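Local coordinates for glycosyl hydrolases family 31 family protein (Aspergillus niger, PDB 6DRU) that hydrolyses alpha-xylosidic linkages, releasing alpha-xylose from the non-reducing terminal glucose of xyloglucan oligosaccharides, at residues G94-F99 with L121-Y126; L110-Y115 with S140-P145; D146-G151 with M182-Y187; Y187-N192 with T206-A211. All blocks are in the same frame, centred on the assembly; numbering follows the deposited sequence.

Contact 1: residues G94-F99 with L121-Y126; sequences GYRLSF and LNPRYY
Arg-124 holds the backbone carbonyl of Tyr-95 with the end of its guanidinium. Arg-124 NH2 donates to Tyr-95 O at 3.0 Å and Arg-124 NH1 to the same oxygen at 3.2 Å. Both bonds lie in the guanidinium plane, and Tyr-95 O accepts from both nitrogens. A bend at chi3 (-66°) turns the group to this carbonyl. NH1 also forms a salt bridge with Glu-114, and NH2 one with Glu-17. Glu-114 further accepts from the backbone N of Leu-97. At Tyr-95 and Arg-96 the chain forms a classic beta bulge, both residues facing Thr-86. It leads into strand 98-102, while Arg-124 begins strand 124-127 of another sheet. Arg-96 NH1 comes 3.3 Å from Arg-124 NH2. Both are donors, and the two guanidinium planes stand 72° apart. Glu-114, which has only a long, weak ion pair with Arg-96, probably offsets the charge of both. The Arg-96 guanidinium is sandwiched: Pro-123 CG sits 3.4 Å above the centre of one face, and Tyr-95 CD1 covers the opposite face. Its NH2 gives a bond to a water. Asn-122 OD1 accepts from Arg-124 N at 3.0 Å, which makes an Asx turn, while Asn-122 ND2 donates to Ser-417 O of the second subunit.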
loop_
_atom_site.group_PDB
_atom_site.type_symbol
_atom_site.label_atom_id
_atom_site.label_comp_id
_atom_site.label_asym_id
_atom_site.label_seq_id
_atom_site.Cartn_x
_atom_site.Cartn_y
_atom_site.Cartn_z
ATOM N N GLY A 94 9.220 24.860 22.885
ATOM C CA GLY A 94 8.098 24.244 23.565
ATOM C C GLY A 94 7.276 23.297 22.712
ATOM O O GLY A 94 6.043 23.363 22.723
ATOM N N TYR A 95 7.942 22.412 21.970
ATOM C CA TYR A 95 7.265 21.406 21.162
ATOM C C TYR A 95 7.538 19.983 21.629
ATOM O O TYR A 95 7.067 19.034 20.992
ATOM C CB TYR A 95 7.662 21.553 19.685
ATOM C CG TYR A 95 9.154 21.598 19.451
ATOM C CD1 TYR A 95 9.921 20.439 19.488
ATOM C CD2 TYR A 95 9.798 22.799 19.189
ATOM C CE1 TYR A 95 11.286 20.480 19.281
ATOM C CE2 TYR A 95 11.162 22.847 18.972
ATOM C CZ TYR A 95 11.902 21.687 19.022
ATOM O OH TYR A 95 13.263 21.735 18.811
ATOM N N ARG A 96 8.287 19.807 22.714
ATOM C CA ARG A 96 8.540 18.502 23.306
ATOM C C ARG A 96 7.889 18.440 24.681
ATOM O O ARG A 96 7.886 19.429 25.418
ATOM C CB ARG A 96 10.042 18.229 23.416
ATOM C CG ARG A 96 10.722 18.017 22.077
ATOM C CD ARG A 96 10.539 16.590 21.581
ATOM N NE ARG A 96 10.891 16.456 20.171
ATOM C CZ ARG A 96 10.009 16.485 19.176
ATOM N NH1 ARG A 96 8.718 16.635 19.437
ATOM N NH2 ARG A 96 10.415 16.358 17.921
ATOM N N LEU A 97 7.343 17.279 25.027
ATOM C CA LEU A 97 6.585 17.113 26.258
ATOM C C LEU A 97 7.417 16.402 27.320
ATOM O O LEU A 97 8.200 15.499 27.009
ATOM C CB LEU A 97 5.293 16.334 25.999
ATOM C CG LEU A 97 4.397 16.837 24.865
ATOM C CD1 LEU A 97 3.088 16.065 24.834
ATOM C CD2 LEU A 97 4.138 18.330 25.002
ATOM N N SER A 98 7.233 16.815 28.574
ATOM C CA SER A 98 7.860 16.174 29.721
ATOM C C SER A 98 6.904 16.269 30.901
ATOM O O SER A 98 6.222 17.284 31.070
ATOM C CB SER A 98 9.206 16.820 30.068
ATOM O OG SER A 98 9.050 18.184 30.411
ATOM N N PHE A 99 6.859 15.215 31.712
ATOM C CA PHE A 99 5.896 15.098 32.799
ATOM C C PHE A 99 6.612 14.857 34.120
ATOM O O PHE A 99 7.443 13.949 34.228
ATOM C CB PHE A 99 4.900 13.968 32.522
ATOM C CG PHE A 99 4.054 14.196 31.305
ATOM C CD1 PHE A 99 2.894 14.952 31.383
ATOM C CD2 PHE A 99 4.422 13.668 30.080
ATOM C CE1 PHE A 99 2.113 15.168 30.263
ATOM C CE2 PHE A 99 3.648 13.882 28.955
ATOM C CZ PHE A 99 2.491 14.633 29.048
ATOM N N LEU A 121 15.312 9.329 16.428
ATOM C CA LEU A 121 14.169 9.581 15.571
ATOM C C LEU A 121 13.151 10.453 16.299
ATOM O O LEU A 121 13.184 10.606 17.525
ATOM C CB LEU A 121 13.525 8.266 15.130
ATOM C CG LEU A 121 14.473 7.237 14.508
ATOM C CD1 LEU A 121 13.889 5.829 14.596
ATOM C CD2 LEU A 121 14.803 7.604 13.068
ATOM N N ASN A 122 12.244 11.034 15.525
ATOM C CA ASN A 122 11.265 11.946 16.094
ATOM C C ASN A 122 10.360 11.189 17.060
ATOM O O ASN A 122 9.813 10.138 16.696
ATOM C CB ASN A 122 10.438 12.603 14.993
ATOM C CG ASN A 122 9.729 13.853 15.471
ATOM O OD1 ASN A 122 8.733 13.777 16.190
ATOM N ND2 ASN A 122 10.242 15.014 15.078
ATOM N N PRO A 123 10.183 11.674 18.293
ATOM C CA PRO A 123 9.339 10.948 19.258
ATOM C C PRO A 123 7.872 10.872 18.860
ATOM O O PRO A 123 7.124 10.111 19.486
ATOM C CB PRO A 123 9.525 11.744 20.557
ATOM C CG PRO A 123 9.944 13.106 20.111
ATOM C CD PRO A 123 10.759 12.901 18.867
ATOM N N ARG A 124 7.436 11.635 17.862
ATOM C CA ARG A 124 6.091 11.537 17.297
ATOM C C ARG A 124 6.264 11.304 15.799
ATOM O O ARG A 124 6.251 12.249 15.007
ATOM C CB ARG A 124 5.266 12.795 17.590
ATOM C CG ARG A 124 5.125 13.110 19.073
ATOM C CD ARG A 124 4.112 14.221 19.321
ATOM N NE ARG A 124 4.545 15.502 18.772
ATOM C CZ ARG A 124 5.214 16.423 19.460
ATOM N NH1 ARG A 124 5.534 16.206 20.728
ATOM N NH2 ARG A 124 5.566 17.561 18.877
ATOM N N TYR A 125 6.430 10.042 15.415
ATOM C CA TYR A 125 6.763 9.669 14.047
ATOM C C TYR A 125 5.503 9.270 13.291
ATOM O O TYR A 125 4.725 8.437 13.769
ATOM C CB TYR A 125 7.774 8.522 14.034
ATOM C CG TYR A 125 8.451 8.311 12.700
ATOM C CD1 TYR A 125 7.902 7.465 11.747
ATOM C CD2 TYR A 125 9.644 8.957 12.395
ATOM C CE1 TYR A 125 8.519 7.267 10.524
ATOM C CE2 TYR A 125 10.268 8.766 11.176
ATOM C CZ TYR A 125 9.702 7.921 10.243
ATOM O OH TYR A 125 10.319 7.727 9.027
ATOM N N TYR A 126 5.307 9.859 12.113
ATOM C CA TYR A 126 4.158 9.573 11.265
ATOM C C TYR A 126 4.629 8.991 9.940
ATOM O O TYR A 126 5.674 9.384 9.413
ATOM C CB TYR A 126 3.324 10.832 11.015
ATOM C CG TYR A 126 2.902 11.543 12.279
ATOM C CD1 TYR A 126 1.875 11.045 13.068
ATOM C CD2 TYR A 126 3.529 12.716 12.678
ATOM C CE1 TYR A 126 1.486 11.694 14.225
ATOM C CE2 TYR A 126 3.146 13.373 13.832
ATOM C CZ TYR A 126 2.125 12.858 14.601
ATOM O OH TYR A 126 1.743 13.511 15.752
HETATM O O HOH W 1 7.629 16.179 16.494
#

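Contact 2: residues L110-Y115 with S140-P145; sequences LLTNEY and SFSATP. With MAN (alpha-D-mannopyranose), chain I; MAN (alpha-D-mannopyranose), chain B.
Asn-113 meets Ser-142 with its amide, although its CB points away from 140-145. CB packs by Leu-97 O. CG stands between the backbone N and the carbonyl carbon (chi1 52°), which swings the amide round to Ser-142. Asn-113 OD1 accepts from Ser-142 OG at 2.5 Å, with the hydroxyl above the amide plane. Asn-113 ND2 turns outward to the glycan and donates to O3 of the chain B mannose at 3.1 Å. A weaker bond runs from ND2 to O2 of that sugar. The backbone of Asn-113 joins in as well: Asn-113 O accepts from Ser-142 N at 2.9 Å. Beside it, Thr-112 OG1 donates to Ser-142 O, and Tyr-115 N donates to Ser-140 O at 3.1 Å. Glu-114 and Phe-141 form a single beta bridge. The bridge, just past the end of edge strand 108-113, joins the four-stranded sheet to strand 135-142, which lies between strands 124-127 and 205-213 in the five-stranded sheet.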
loop_
_atom_site.group_PDB
_atom_site.type_symbol
_atom_site.label_atom_id
_atom_site.label_comp_id
_atom_site.label_asym_id
_atom_site.label_seq_id
_atom_site.Cartn_x
_atom_site.Cartn_y
_atom_site.Cartn_z
ATOM N N LEU A 110 10.797 13.309 37.647
ATOM C CA LEU A 110 10.456 13.137 36.240
ATOM C C LEU A 110 9.814 11.770 36.036
ATOM O O LEU A 110 10.470 10.736 36.205
ATOM C CB LEU A 110 11.695 13.286 35.364
ATOM C CG LEU A 110 11.452 12.926 33.895
ATOM C CD1 LEU A 110 10.562 13.964 33.230
ATOM C CD2 LEU A 110 12.755 12.782 33.140
ATOM N N LEU A 111 8.530 11.763 35.675
ATOM C CA LEU A 111 7.855 10.510 35.350
ATOM C C LEU A 111 8.341 9.961 34.014
ATOM O O LEU A 111 8.825 8.826 33.931
ATOM C CB LEU A 111 6.341 10.727 35.335
ATOM C CG LEU A 111 5.761 11.355 36.601
ATOM C CD1 LEU A 111 4.311 11.716 36.382
ATOM C CD2 LEU A 111 5.904 10.414 37.785
ATOM N N THR A 112 8.216 10.758 32.955
ATOM C CA THR A 112 8.720 10.419 31.629
ATOM C C THR A 112 8.616 11.656 30.753
ATOM O O THR A 112 7.815 12.558 31.016
ATOM C CB THR A 112 7.944 9.258 30.993
ATOM O OG1 THR A 112 8.466 8.997 29.683
ATOM C CG2 THR A 112 6.464 9.598 30.887
ATOM N N ASN A 113 9.441 11.688 29.711
ATOM C CA ASN A 113 9.351 12.700 28.671
ATOM C C ASN A 113 9.422 12.015 27.314
ATOM O O ASN A 113 9.627 10.802 27.216
ATOM C CB ASN A 113 10.450 13.768 28.817
ATOM C CG ASN A 113 11.843 13.178 28.937
ATOM O OD1 ASN A 113 12.091 12.041 28.542
ATOM N ND2 ASN A 113 12.764 13.959 29.488
ATOM N N GLU A 114 9.235 12.801 26.256
ATOM C CA GLU A 114 9.339 12.258 24.910
ATOM C C GLU A 114 10.791 11.915 24.608
ATOM O O GLU A 114 11.686 12.750 24.777
ATOM C CB GLU A 114 8.795 13.250 23.884
ATOM C CG GLU A 114 7.380 13.733 24.182
ATOM C CD GLU A 114 6.773 14.528 23.040
ATOM O OE1 GLU A 114 7.448 15.446 22.525
ATOM O OE2 GLU A 114 5.616 14.237 22.661
ATOM N N TYR A 115 11.024 10.676 24.177
ATOM C CA TYR A 115 12.375 10.197 23.917
ATOM C C TYR A 115 13.001 10.963 22.761
ATOM O O TYR A 115 12.812 10.602 21.595
ATOM C CB TYR A 115 12.364 8.697 23.619
ATOM C CG TYR A 115 13.739 8.099 23.428
ATOM C CD1 TYR A 115 14.551 7.818 24.517
ATOM C CD2 TYR A 115 14.223 7.816 22.159
ATOM C CE1 TYR A 115 15.810 7.268 24.348
ATOM C CE2 TYR A 115 15.481 7.267 21.980
ATOM C CZ TYR A 115 16.269 6.996 23.077
ATOM O OH TYR A 115 17.519 6.450 22.901
ATOM N N SER A 140 7.387 7.576 21.105
ATOM C CA SER A 140 8.465 7.088 21.953
ATOM C C SER A 140 8.596 7.945 23.204
ATOM O O SER A 140 8.560 9.178 23.135
ATOM C CB SER A 140 9.790 7.075 21.190
ATOM O OG SER A 140 9.703 6.252 20.040
ATOM N N PHE A 141 8.759 7.283 24.347
ATOM C CA PHE A 141 8.937 7.946 25.630
ATOM C C PHE A 141 10.172 7.380 26.316
ATOM O O PHE A 141 10.523 6.211 26.132
ATOM C CB PHE A 141 7.706 7.766 26.532
ATOM C CG PHE A 141 6.402 8.109 25.864
ATOM C CD1 PHE A 141 5.685 7.143 25.174
ATOM C CD2 PHE A 141 5.890 9.395 25.931
ATOM C CE1 PHE A 141 4.484 7.455 24.560
ATOM C CE2 PHE A 141 4.690 9.713 25.318
ATOM C CZ PHE A 141 3.986 8.743 24.632
ATOM N N SER A 142 10.831 8.217 27.112
ATOM C CA SER A 142 12.053 7.796 27.782
ATOM C C SER A 142 11.748 6.800 28.896
ATOM O O SER A 142 10.647 6.767 29.452
ATOM C CB SER A 142 12.795 9.002 28.355
ATOM O OG SER A 142 12.026 9.645 29.359
ATOM N N ALA A 143 12.745 5.974 29.210
ATOM C CA ALA A 143 12.640 5.002 30.288
ATOM C C ALA A 143 14.012 4.817 30.921
ATOM O O ALA A 143 15.047 5.084 30.303
ATOM C CB ALA A 143 12.089 3.662 29.789
ATOM N N THR A 144 14.009 4.351 32.167
ATOM C CA THR A 144 15.248 4.089 32.880
ATOM C C THR A 144 15.465 2.586 33.022
ATOM O O THR A 144 14.501 1.815 33.020
ATOM C CB THR A 144 15.235 4.734 34.271
ATOM O OG1 THR A 144 14.020 4.386 34.948
ATOM C CG2 THR A 144 15.336 6.246 34.158
ATOM N N PRO A 145 16.717 2.135 33.142
ATOM C CA PRO A 145 16.959 0.685 33.207
ATOM C C PRO A 145 16.335 0.018 34.421
ATOM O O PRO A 145 16.042 -1.182 34.372
ATOM C CB PRO A 145 18.491 0.588 33.240
ATOM C CG PRO A 145 18.971 1.875 32.657
ATOM C CD PRO A 145 17.974 2.902 33.089
HETATM C C1 MAN I . 16.899 14.029 28.379
HETATM C C2 MAN I . 16.347 14.722 27.154
HETATM C C3 MAN I . 15.160 13.942 26.628
HETATM C C4 MAN I . 15.518 12.482 26.467
HETATM C C5 MAN I . 16.169 11.965 27.732
HETATM C C6 MAN I . 16.578 10.524 27.526
HETATM O O2 MAN I . 17.346 14.794 26.163
HETATM O O3 MAN I . 14.770 14.464 25.380
HETATM O O4 MAN I . 14.349 11.742 26.213
HETATM O O5 MAN I . 17.312 12.731 28.029
HETATM O O6 MAN I . 17.830 10.487 26.877
HETATM C C1 MAN B . 16.668 13.015 32.828
HETATM C C2 MAN B . 16.387 12.857 31.348
HETATM C C3 MAN B . 16.370 14.209 30.665
HETATM C C4 MAN B . 15.506 15.176 31.440
HETATM C C5 MAN B . 15.960 15.185 32.882
HETATM C C6 MAN B . 15.168 16.203 33.675
HETATM O O2 MAN B . 15.149 12.214 31.150
HETATM O O3 MAN B . 15.859 14.059 29.363
HETATM O O4 MAN B . 15.638 16.464 30.890
HETATM O O5 MAN B . 15.756 13.905 33.425
HETATM O O6 MAN B . 15.779 16.398 34.931
#

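Contact 3: residues D146-G151 with M182-Y187; sequences DEQIYG and MSNKGY
Glu-147 reaches across to Ser-183 and Tyr-187 with a single carboxylate oxygen. Ser-183 OG donates to Glu-147 OE1 at 2.7 Å, on the anti lone pair. Tyr-187 OH donates to the same Glu-147 OE1, also at 2.7 Å, on the syn lone pair. The tyrosine hydroxyl and the carboxylate meet with ring and carboxylate planes 57° apart. Glu-147 OE2 faces Lys-185 NZ in a long salt bridge of 4.0 Å. The lysine has a closer partner in Thr-144 OG1.

An ST turn helps set the Ser-183 hydroxyl. Ser-183 OG sits anti to the backbone N (chi1 176°), where it also accepts from Lys-185 N and closes the turn. Ser-183 CB lies over one face of the Tyr-187 ring, offset toward its rim. Beside Glu-147, Asn-184 pairs with the backbone of Gln-148. Asn-184 OD1 accepts from Gln-148 N at 3.1 Å, with the donor above the amide plane. The return bond, Asn-184 N to Gln-148 O, is weak.

Further along, Tyr-150 and Met-182 form an antiparallel hydrogen-bonded pair. Tyr-150 N lies 2.9 Å from Met-182 O, and Met-182 N lies 2.8 Å from Tyr-150 O. This pairing places 149-151 at the edge of the eight-stranded sheet, where Tyr-150 stacks on Tyr-618. Two hydroxyl donors and a nearby lysine would be expected to stabilise Glu-147 as a buried carboxylate.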
loop_
_atom_site.group_PDB
_atom_site.type_symbol
_atom_site.label_atom_id
_atom_site.label_comp_id
_atom_site.label_asym_id
_atom_site.label_seq_id
_atom_site.Cartn_x
_atom_site.Cartn_y
_atom_site.Cartn_z
ATOM N N ASP A 146 16.119 0.759 35.504
ATOM C CA ASP A 146 15.604 0.208 36.747
ATOM C C ASP A 146 14.081 0.175 36.812
ATOM O O ASP A 146 13.528 -0.286 37.817
ATOM C CB ASP A 146 16.159 1.005 37.936
ATOM C CG ASP A 146 15.763 2.472 37.894
ATOM O OD1 ASP A 146 14.616 2.804 38.266
ATOM O OD2 ASP A 146 16.604 3.298 37.478
ATOM N N GLU A 147 13.392 0.646 35.776
ATOM C CA GLU A 147 11.949 0.813 35.843
ATOM C C GLU A 147 11.243 -0.539 35.804
ATOM O O GLU A 147 11.773 -1.537 35.309
ATOM C CB GLU A 147 11.451 1.690 34.693
ATOM C CG GLU A 147 10.211 2.502 35.026
ATOM C CD GLU A 147 9.876 3.526 33.959
ATOM O OE1 GLU A 147 8.723 4.006 33.940
ATOM O OE2 GLU A 147 10.759 3.839 33.131
ATOM N N GLN A 148 10.027 -0.561 36.344
ATOM C CA GLN A 148 9.202 -1.758 36.381
ATOM C C GLN A 148 7.829 -1.445 35.806
ATOM O O GLN A 148 7.237 -0.409 36.122
ATOM C CB GLN A 148 9.072 -2.297 37.810
ATOM C CG GLN A 148 10.388 -2.746 38.420
ATOM C CD GLN A 148 10.210 -3.403 39.773
ATOM O OE1 GLN A 148 9.169 -3.997 40.057
ATOM N NE2 GLN A 148 11.224 -3.291 40.621
ATOM N N ILE A 149 7.330 -2.341 34.960
ATOM C CA ILE A 149 6.068 -2.151 34.254
ATOM C C ILE A 149 5.108 -3.250 34.687
ATOM O O ILE A 149 5.428 -4.439 34.570
ATOM C CB ILE A 149 6.261 -2.166 32.730
ATOM C CG1 ILE A 149 7.298 -1.120 32.311
ATOM C CG2 ILE A 149 4.939 -1.932 32.026
ATOM C CD1 ILE A 149 6.970 0.284 32.762
ATOM N N TYR A 150 3.937 -2.854 35.178
ATOM C CA TYR A 150 2.903 -3.782 35.614
ATOM C C TYR A 150 1.646 -3.581 34.780
ATOM O O TYR A 150 1.259 -2.445 34.490
ATOM C CB TYR A 150 2.567 -3.589 37.097
ATOM C CG TYR A 150 3.772 -3.484 38.001
ATOM C CD1 TYR A 150 4.814 -4.397 37.911
ATOM C CD2 TYR A 150 3.870 -2.469 38.945
ATOM C CE1 TYR A 150 5.917 -4.303 38.735
ATOM C CE2 TYR A 150 4.969 -2.367 39.774
ATOM C CZ TYR A 150 5.990 -3.286 39.666
ATOM O OH TYR A 150 7.087 -3.187 40.491
ATOM N N GLY A 151 1.001 -4.687 34.412
ATOM C CA GLY A 151 -0.228 -4.625 33.644
ATOM C C GLY A 151 -0.084 -5.145 32.230
ATOM O O GLY A 151 0.333 -6.288 32.021
ATOM N N MET A 182 1.015 0.353 34.859
ATOM C CA MET A 182 1.530 1.158 35.957
ATOM C C MET A 182 3.044 1.020 36.014
ATOM O O MET A 182 3.590 -0.053 35.740
ATOM C CB MET A 182 0.935 0.728 37.301
ATOM C CG MET A 182 -0.571 0.844 37.410
ATOM S SD MET A 182 -1.137 0.390 39.062
ATOM C CE MET A 182 -0.397 -1.232 39.247
ATOM N N SER A 183 3.716 2.108 36.370
ATOM C CA SER A 183 5.151 2.108 36.592
ATOM C C SER A 183 5.439 2.338 38.070
ATOM O O SER A 183 4.695 3.040 38.761
ATOM C CB SER A 183 5.843 3.182 35.749
ATOM O OG SER A 183 7.228 3.241 36.037
ATOM N N ASN A 184 6.525 1.733 38.554
ATOM C CA ASN A 184 6.913 1.938 39.943
ATOM C C ASN A 184 7.451 3.339 40.207
ATOM O O ASN A 184 7.659 3.691 41.372
ATOM C CB ASN A 184 7.941 0.886 40.369
ATOM C CG ASN A 184 9.178 0.890 39.499
ATOM O OD1 ASN A 184 9.205 1.517 38.441
ATOM N ND2 ASN A 184 10.213 0.187 39.942
ATOM N N LYS A 185 7.671 4.146 39.166
ATOM C CA LYS A 185 8.023 5.545 39.371
ATOM C C LYS A 185 6.857 6.369 39.897
ATOM O O LYS A 185 7.063 7.522 40.290
ATOM C CB LYS A 185 8.537 6.163 38.071
ATOM C CG LYS A 185 9.981 5.826 37.757
ATOM C CD LYS A 185 10.527 6.718 36.658
ATOM C CE LYS A 185 11.976 6.382 36.351
ATOM N NZ LYS A 185 12.409 6.928 35.037
ATOM N N GLY A 186 5.649 5.813 39.913
ATOM C CA GLY A 186 4.500 6.523 40.428
ATOM C C GLY A 186 3.647 7.165 39.355
ATOM O O GLY A 186 3.220 8.314 39.500
ATOM N N TYR A 187 3.389 6.439 38.270
ATOM C CA TYR A 187 2.488 6.950 37.250
ATOM C C TYR A 187 1.898 5.790 36.465
ATOM O O TYR A 187 2.485 4.709 36.386
ATOM C CB TYR A 187 3.191 7.934 36.305
ATOM C CG TYR A 187 4.173 7.305 35.341
ATOM C CD1 TYR A 187 5.490 7.074 35.716
ATOM C CD2 TYR A 187 3.787 6.961 34.050
ATOM C CE1 TYR A 187 6.395 6.509 34.837
ATOM C CE2 TYR A 187 4.685 6.392 33.164
ATOM C CZ TYR A 187 5.988 6.169 33.564
ATOM O OH TYR A 187 6.890 5.606 32.691
#

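Contact 4: residues Y187-N192 with T206-A211; sequences YAFIWN and TRFTAA
Phe-208 lies against both Trp-191 and Phe-189, reaching them from the facing sheet. One CH-pi contact lies over a face: Phe-208 CB stands 3.4 Å from the centroid of the Trp-191 six-membered ring, almost on the ring normal. Trp-191 CG is anti to the backbone N (chi1 -179°), which sends the indole across to this methylene.

The aromatic pairs are slid apart. The Phe-208 and Phe-189 planes are 12° apart, with centroids separated by 5.1 Å, and the rings barely overlap. The five-membered ring of Trp-191 is set against Phe-208 in a similar way.

Plain apolar contacts complete the group. Phe-189 CE1 meets Phe-208 CE1 at 3.6 Å, and Ala-210 CB sits at the indole edge, 4.5 Å from Trp-191 CZ2. Around this aromatic cluster, Phe-141 meets Phe-189 edge-to-face, and Pro-179 and Phe-181 of strand 176-183 pack on Phe-208. The axes of strands 187-191 and 206-210 approach to 9.8 Å, with their directions 19° apart, as layers of a beta sandwich. The two sheets are therefore held together here by ring and methylene packing.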
loop_
_atom_site.group_PDB
_atom_site.type_symbol
_atom_site.label_atom_id
_atom_site.label_comp_id
_atom_site.label_asym_id
_atom_site.label_seq_id
_atom_site.Cartn_x
_atom_site.Cartn_y
_atom_site.Cartn_z
ATOM N N TYR A 187 3.389 6.439 38.270
ATOM C CA TYR A 187 2.488 6.950 37.250
ATOM C C TYR A 187 1.898 5.790 36.465
ATOM O O TYR A 187 2.485 4.709 36.386
ATOM C CB TYR A 187 3.191 7.934 36.305
ATOM C CG TYR A 187 4.173 7.305 35.341
ATOM C CD1 TYR A 187 5.490 7.074 35.716
ATOM C CD2 TYR A 187 3.787 6.961 34.050
ATOM C CE1 TYR A 187 6.395 6.509 34.837
ATOM C CE2 TYR A 187 4.685 6.392 33.164
ATOM C CZ TYR A 187 5.988 6.169 33.564
ATOM O OH TYR A 187 6.890 5.606 32.691
ATOM N N ALA A 188 0.723 6.034 35.891
ATOM C CA ALA A 188 0.059 5.090 35.010
ATOM C C ALA A 188 -0.133 5.738 33.644
ATOM O O ALA A 188 -0.116 6.964 33.508
ATOM C CB ALA A 188 -1.290 4.637 35.585
ATOM N N PHE A 189 -0.323 4.895 32.631
ATOM C CA PHE A 189 -0.347 5.339 31.244
ATOM C C PHE A 189 -1.384 4.532 30.479
ATOM O O PHE A 189 -1.446 3.307 30.618
ATOM C CB PHE A 189 1.043 5.181 30.612
ATOM C CG PHE A 189 1.177 5.789 29.241
ATOM C CD1 PHE A 189 0.800 5.080 28.111
ATOM C CD2 PHE A 189 1.708 7.058 29.081
ATOM C CE1 PHE A 189 0.933 5.632 26.850
ATOM C CE2 PHE A 189 1.846 7.614 27.822
ATOM C CZ PHE A 189 1.457 6.901 26.706
ATOM N N ILE A 190 -2.195 5.220 29.677
ATOM C CA ILE A 190 -3.235 4.594 28.869
ATOM C C ILE A 190 -3.035 5.018 27.422
ATOM O O ILE A 190 -3.110 6.210 27.106
ATOM C CB ILE A 190 -4.647 4.976 29.344
ATOM C CG1 ILE A 190 -4.837 4.612 30.814
ATOM C CG2 ILE A 190 -5.701 4.291 28.483
ATOM C CD1 ILE A 190 -6.175 5.043 31.375
ATOM N N TRP A 191 -2.781 4.045 26.549
ATOM C CA TRP A 191 -2.694 4.268 25.105
ATOM C C TRP A 191 -4.095 4.066 24.542
ATOM O O TRP A 191 -4.488 2.958 24.171
ATOM C CB TRP A 191 -1.661 3.326 24.497
ATOM C CG TRP A 191 -1.425 3.426 23.014
ATOM C CD1 TRP A 191 -1.861 2.554 22.058
ATOM C CD2 TRP A 191 -0.659 4.423 22.323
ATOM N NE1 TRP A 191 -1.428 2.950 20.817
ATOM C CE2 TRP A 191 -0.689 4.096 20.952
ATOM C CE3 TRP A 191 0.042 5.564 22.727
ATOM C CZ2 TRP A 191 -0.050 4.868 19.985
ATOM C CZ3 TRP A 191 0.677 6.330 21.764
ATOM C CH2 TRP A 191 0.628 5.977 20.409
ATOM N N ASN A 192 -4.866 5.154 24.494
ATOM C CA ASN A 192 -6.288 5.113 24.137
ATOM C C ASN A 192 -6.440 4.999 22.619
ATOM O O ASN A 192 -6.820 5.939 21.917
ATOM C CB ASN A 192 -7.003 6.343 24.680
ATOM C CG ASN A 192 -8.507 6.273 24.501
ATOM O OD1 ASN A 192 -9.090 5.189 24.447
ATOM N ND2 ASN A 192 -9.145 7.433 24.405
ATOM N N THR A 206 10.293 3.660 25.959
ATOM C CA THR A 206 8.976 3.050 25.863
ATOM C C THR A 206 8.310 3.545 24.586
ATOM O O THR A 206 8.206 4.757 24.367
ATOM C CB THR A 206 8.118 3.400 27.080
ATOM O OG1 THR A 206 8.741 2.892 28.266
ATOM C CG2 THR A 206 6.731 2.793 26.944
ATOM N N ARG A 207 7.863 2.614 23.744
ATOM C CA ARG A 207 7.325 2.962 22.436
ATOM C C ARG A 207 5.998 2.256 22.198
ATOM O O ARG A 207 5.891 1.041 22.388
ATOM C CB ARG A 207 8.310 2.606 21.319
ATOM C CG ARG A 207 7.818 2.996 19.941
ATOM C CD ARG A 207 8.848 2.688 18.873
ATOM N NE ARG A 207 9.419 3.906 18.308
ATOM C CZ ARG A 207 10.207 3.933 17.239
ATOM N NH1 ARG A 207 10.517 2.805 16.614
ATOM N NH2 ARG A 207 10.683 5.087 16.791
ATOM N N PHE A 208 4.999 3.023 21.770
ATOM C CA PHE A 208 3.714 2.501 21.331
ATOM C C PHE A 208 3.526 2.823 19.857
ATOM O O PHE A 208 3.913 3.903 19.397
ATOM C CB PHE A 208 2.563 3.094 22.146
ATOM C CG PHE A 208 2.630 2.773 23.609
ATOM C CD1 PHE A 208 3.349 3.579 24.477
ATOM C CD2 PHE A 208 1.976 1.663 24.118
ATOM C CE1 PHE A 208 3.415 3.285 25.827
ATOM C CE2 PHE A 208 2.037 1.363 25.467
ATOM C CZ PHE A 208 2.759 2.176 26.323
ATOM N N THR A 209 2.931 1.889 19.115
ATOM C CA THR A 209 2.698 2.071 17.690
ATOM C C THR A 209 1.237 1.797 17.358
ATOM O O THR A 209 0.544 1.065 18.072
ATOM C CB THR A 209 3.589 1.156 16.829
ATOM O OG1 THR A 209 3.177 -0.207 16.984
ATOM C CG2 THR A 209 5.052 1.290 17.230
ATOM N N ALA A 210 0.779 2.400 16.264
ATOM C CA ALA A 210 -0.567 2.191 15.743
ATOM C C ALA A 210 -0.460 1.907 14.253
ATOM O O ALA A 210 0.114 2.710 13.509
ATOM C CB ALA A 210 -1.457 3.409 16.002
ATOM N N ALA A 211 -1.010 0.769 13.820
ATOM C CA ALA A 211 -0.867 0.355 12.426
ATOM C C ALA A 211 -1.551 1.332 11.477
ATOM O O ALA A 211 -0.992 1.692 10.435
ATOM C CB ALA A 211 -1.428 -1.054 12.239
#

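How the contacts relate
All four contacts are largely buried and lie on the same side of the chain's centre. Contacts 1 and 2 alternate along the chain and hold the same two sheets. A probable backbone hydrogen bond between Phe-99 O and Leu-111 N, 2.8 Å, ties them directly. Contact 1 is rich in charge and borders the second subunit, whereas contact 2 is mostly neutral hydrogen bonding beside a glycan. Contacts 3 and 4 share Tyr-187 and the eight-stranded sheet. Contact 3 is polar pairing at that sheet's edge, while contact 4 is essentially apolar and aromatic and nearest the chain's centre. Contacts 2 and 4 meet through a probable hydrogen bond between Phe-141 O and Thr-206 N, on neighbouring strands of the five-stranded sheet.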